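Local structure of salivary protein FS50 (Xenopsylla cheopis, 5K6D) at residues Lys44-Lys47 against His48-Val52; His12-Phe15 against Gln16-Glu20. The protein inhibits the host voltage-gated sodium channel Nav1.5 as a secreted, disulfide-rich toxin of flea saliva. All blocks are in the same frame, centred on the assembly; numbering follows the deposited sequence. Where two conformers were deposited one is given.

Contact 1 (Lys44-Lys47 against His48-Val52); sequences KCDK and HCTGV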
# COMPACT_ATOMS: atom_id res chain seq x y z
N LYS A 44 -9.32 -0.63 -3.97
CA LYS A 44 -8.35 0.41 -4.28
C LYS A 44 -6.97 0.03 -3.76
O LYS A 44 -5.96 0.18 -4.45
CB LYS A 44 -8.76 1.75 -3.67
CG LYS A 44 -10.01 2.35 -4.26
CD LYS A 44 -10.20 3.80 -3.85
CE LYS A 44 -11.02 3.94 -2.59
NZ LYS A 44 -11.28 5.37 -2.24
N CYS A 45 -6.92 -0.47 -2.53
CA CYS A 45 -5.66 -0.84 -1.92
C CYS A 45 -5.03 -2.00 -2.67
O CYS A 45 -3.85 -1.95 -3.01
CB CYS A 45 -5.88 -1.19 -0.45
SG CYS A 45 -4.46 -1.89 0.39
N ASP A 46 -5.80 -3.05 -2.96
CA ASP A 46 -5.20 -4.19 -3.63
C ASP A 46 -4.62 -3.80 -4.98
O ASP A 46 -3.52 -4.22 -5.33
CB ASP A 46 -6.21 -5.32 -3.79
CG ASP A 46 -5.52 -6.63 -4.04
OD1 ASP A 46 -4.90 -7.18 -3.10
OD2 ASP A 46 -5.54 -7.10 -5.19
N LYS A 47 -5.35 -2.98 -5.73
CA LYS A 47 -4.87 -2.55 -7.05
C LYS A 47 -3.69 -1.59 -6.95
O LYS A 47 -2.77 -1.66 -7.77
CB LYS A 47 -6.02 -1.91 -7.83
CG LYS A 47 -5.62 -1.23 -9.14
CD LYS A 47 -4.88 -2.10 -10.14
CE LYS A 47 -5.70 -3.27 -10.64
NZ LYS A 47 -5.11 -3.86 -11.88
N HIS A 48 -3.68 -0.69 -5.98
CA HIS A 48 -2.48 0.13 -5.78
C HIS A 48 -1.28 -0.78 -5.51
O HIS A 48 -0.19 -0.59 -6.06
CB HIS A 48 -2.70 1.13 -4.64
CG HIS A 48 -1.52 2.01 -4.39
ND1 HIS A 48 -1.25 3.14 -5.14
CD2 HIS A 48 -0.52 1.89 -3.49
CE1 HIS A 48 -0.14 3.69 -4.68
NE2 HIS A 48 0.32 2.95 -3.69
N CYS A 49 -1.50 -1.80 -4.69
CA CYS A 49 -0.42 -2.72 -4.35
C CYS A 49 0.08 -3.51 -5.54
O CYS A 49 1.29 -3.64 -5.72
CB CYS A 49 -0.87 -3.68 -3.25
SG CYS A 49 -1.16 -2.86 -1.67
N THR A 50 -0.82 -4.05 -6.36
CA THR A 50 -0.37 -4.84 -7.50
C THR A 50 0.07 -3.96 -8.67
O THR A 50 1.02 -4.30 -9.39
CB THR A 50 -1.45 -5.81 -8.00
OG1 THR A 50 -2.60 -5.06 -8.43
CG2 THR A 50 -1.85 -6.81 -6.91
N GLY A 51 -0.63 -2.85 -8.89
CA GLY A 51 -0.41 -2.04 -10.06
C GLY A 51 0.64 -0.95 -9.92
O GLY A 51 1.20 -0.53 -10.93
N VAL A 52 0.88 -0.49 -8.70
CA VAL A 52 1.84 0.59 -8.48
C VAL A 52 3.02 0.09 -7.65
O VAL A 52 4.17 0.28 -8.05
CB VAL A 52 1.17 1.82 -7.81
CG1 VAL A 52 2.19 2.93 -7.58
CG2 VAL A 52 0.02 2.35 -8.68
O HOH W 1 -5.21 -5.87 -7.83
O HOH W 2 -2.50 -4.67 -11.17

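Contact 2 (His12-Phe15 against Gln16-Glu20); sequences HGKF and QADQE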
# COMPACT_ATOMS: atom_id res chain seq x y z
N HIS A 12 2.42 9.55 -4.92
CA HIS A 12 2.81 10.39 -6.04
C HIS A 12 4.33 10.48 -6.02
O HIS A 12 4.95 10.05 -5.05
CB HIS A 12 2.18 11.78 -5.93
CG HIS A 12 2.45 12.44 -4.61
ND1 HIS A 12 3.52 13.28 -4.41
CD2 HIS A 12 1.82 12.34 -3.42
CE1 HIS A 12 3.52 13.69 -3.15
NE2 HIS A 12 2.50 13.13 -2.53
N GLY A 13 4.92 11.04 -7.07
CA GLY A 13 6.36 11.22 -7.10
C GLY A 13 7.07 10.40 -8.16
O GLY A 13 6.52 10.16 -9.23
N LYS A 14 8.29 10.00 -7.87
CA LYS A 14 9.09 9.24 -8.82
C LYS A 14 8.47 7.88 -9.13
O LYS A 14 7.88 7.23 -8.26
CB LYS A 14 10.51 9.05 -8.29
CG LYS A 14 11.22 10.35 -7.99
CD LYS A 14 12.56 10.12 -7.32
CE LYS A 14 13.60 9.55 -8.29
NZ LYS A 14 13.48 8.08 -8.51
N PHE A 15 8.62 7.46 -10.39
CA PHE A 15 7.96 6.26 -10.88
C PHE A 15 8.81 4.98 -10.73
O PHE A 15 8.27 3.91 -10.51
CB PHE A 15 7.57 6.45 -12.35
CG PHE A 15 6.31 7.28 -12.57
CD1 PHE A 15 6.30 8.65 -12.38
CD2 PHE A 15 5.13 6.67 -13.00
CE1 PHE A 15 5.14 9.41 -12.59
CE2 PHE A 15 3.97 7.42 -13.22
CZ PHE A 15 3.98 8.79 -13.02
N GLN A 16 10.13 5.07 -10.85
CA GLN A 16 10.90 3.82 -10.84
C GLN A 16 10.97 3.22 -9.43
O GLN A 16 10.91 3.93 -8.43
CB GLN A 16 12.30 4.01 -11.43
CG GLN A 16 13.40 4.25 -10.45
CD GLN A 16 14.76 4.24 -11.11
OE1 GLN A 16 14.89 3.91 -12.30
NE2 GLN A 16 15.79 4.60 -10.36
N ALA A 17 11.07 1.89 -9.37
CA ALA A 17 11.06 1.19 -8.10
C ALA A 17 12.47 1.12 -7.53
O ALA A 17 13.22 0.19 -7.83
CB ALA A 17 10.48 -0.21 -8.27
N ASP A 18 12.84 2.11 -6.72
CA ASP A 18 14.19 2.10 -6.16
C ASP A 18 14.24 2.37 -4.65
O ASP A 18 15.32 2.64 -4.12
CB ASP A 18 15.08 3.09 -6.91
CG ASP A 18 14.55 4.51 -6.88
OD1 ASP A 18 13.59 4.80 -6.12
OD2 ASP A 18 15.09 5.35 -7.62
N GLN A 19 13.10 2.30 -3.97
CA GLN A 19 13.07 2.47 -2.52
C GLN A 19 13.04 1.12 -1.82
O GLN A 19 12.09 0.35 -2.00
CB GLN A 19 11.87 3.31 -2.09
CG GLN A 19 11.74 4.63 -2.82
CD GLN A 19 11.28 5.74 -1.90
OE1 GLN A 19 10.11 6.12 -1.91
NE2 GLN A 19 12.20 6.25 -1.10
N GLU A 20 14.06 0.84 -1.03
CA GLU A 20 14.17 -0.44 -0.34
C GLU A 20 13.32 -0.46 0.91
O GLU A 20 13.42 0.43 1.76
CB GLU A 20 15.63 -0.72 0.03
CG GLU A 20 15.85 -2.11 0.60
CD GLU A 20 15.70 -3.19 -0.45
OE1 GLU A 20 16.24 -3.02 -1.57
OE2 GLU A 20 15.02 -4.20 -0.17

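Contact 1 (Lys44-Lys47 against His48-Val52)
Lys44 O accepts a hydrogen bond from His48 N at 2.9 Å, the first of four successive i to i+4 bonds in this last part of helix 38-51. The amine of Lys44 turns away and pairs with Asp36. Cys45 O takes the N-H of Cys49. With chi1 of 172° at Cys45 and -67° at Cys49, the two sulfurs come to the same side of the helix, Cys45 SG 4.0 Å from Cys49 SG. Cys45 is bonded to Cys73 and Cys49 to Cys75. Cys49 SG also lies 3.1 Å from Cys45 O.

Asp46 O receives Thr50 N. The Asp46 carboxylate is shared out: OD1 takes Gly58 N, and OD2 takes a water that also bonds Thr50 OG1. Lys47 O receives Gly51 N at 2.7 Å. The Lys47 chain bends at its second and third torsions, and this carries CD across Thr50 at about a right angle, 4.1 Å from Thr50 OG1. A second water accepts from Lys47 NZ and reaches the same hydroxyl, 2.8 Å from Thr50 OG1. Val52 CB lies over one face of the His48 ring, toward its rim, and His48 NE2 bonds Cys8 O.

The spacing of Cys45 and Cys49, matched to Cys73 and Cys75 on one strand, is that of the cysteine-stabilised alpha/beta motif. The chemistry thus separates by side: buried sulfurs lock helix to sheet, while Thr50 OG1 links Asp46 and Lys47 through water.

Contact 2 (His12-Phe15 against Gln16-Glu20)
A surface loop leads from helix 6-10 into a classic beta bulge, in which Asp18 and Gln19 both face Val4. Lys14 and Asp18 meet across it by a salt bridge, with Lys14 NZ 3.3 Å from Asp18 OD2. The hydrogen bond within it is weak. The other oxygen is farther away, with Lys14 NZ 4.1 Å from Asp18 OD1, so the ammonium favours one oxygen of the carboxylate. Lys14 bends at its third and fourth torsions (72° and -81°), which curls the chain so that NZ comes up to Asp18. The two side chains cross at about a right angle. Lys14 was modelled in two conformers, so the pair describes one of them and may not be permanent.

A firmer bond reaches the same oxygen from within the loop. Gln16 NE2 donates to Asp18 OD2 at 2.9 Å, and the N-H points almost straight at it. Asp18 OD2 lies in the amide plane of Gln16, but the amide nitrogen stands above the carboxylate plane. The lysine and the glutamine amide come to this oxygen from different directions. Lys14 NZ also passes 4.3 Å from Gln16 CG. Two donors on one oxygen would probably favour the charged form of Asp18, although the exposed setting should weaken the effect.

The loop is tied to its surroundings by other groups. Lys14 N bonds Glu6 OE1. Phe15, also modelled in two conformers, and Gln19 rest their side chains on helix 6-10, against Arg7 and against Glu6 and Leu9 respectively. The bulge merges into strand 19-20, which pairs antiparallel with strand 3-4 through backbone bonds between Gln19 and Val4.

Overall arrangement
The two contacts come in series along the chain, contact 2 before contact 1. Their centres lie about 15 Å apart, and their nearest atoms about 6 Å, so they do not touch. Contact 1 sits closer in, its centre about 7 Å from that of the chain, where helix 38-51 is tied to the three-stranded sheet. Contact 2 lies about 13 Å out, beside the small two-stranded sheet near the N-terminus. Helix 6-10 links these parts in the fold: residues of contact 2 rest on it, and His48 of contact 1 bonds its Cys8. That cysteine is also joined to Cys53, just after contact 1.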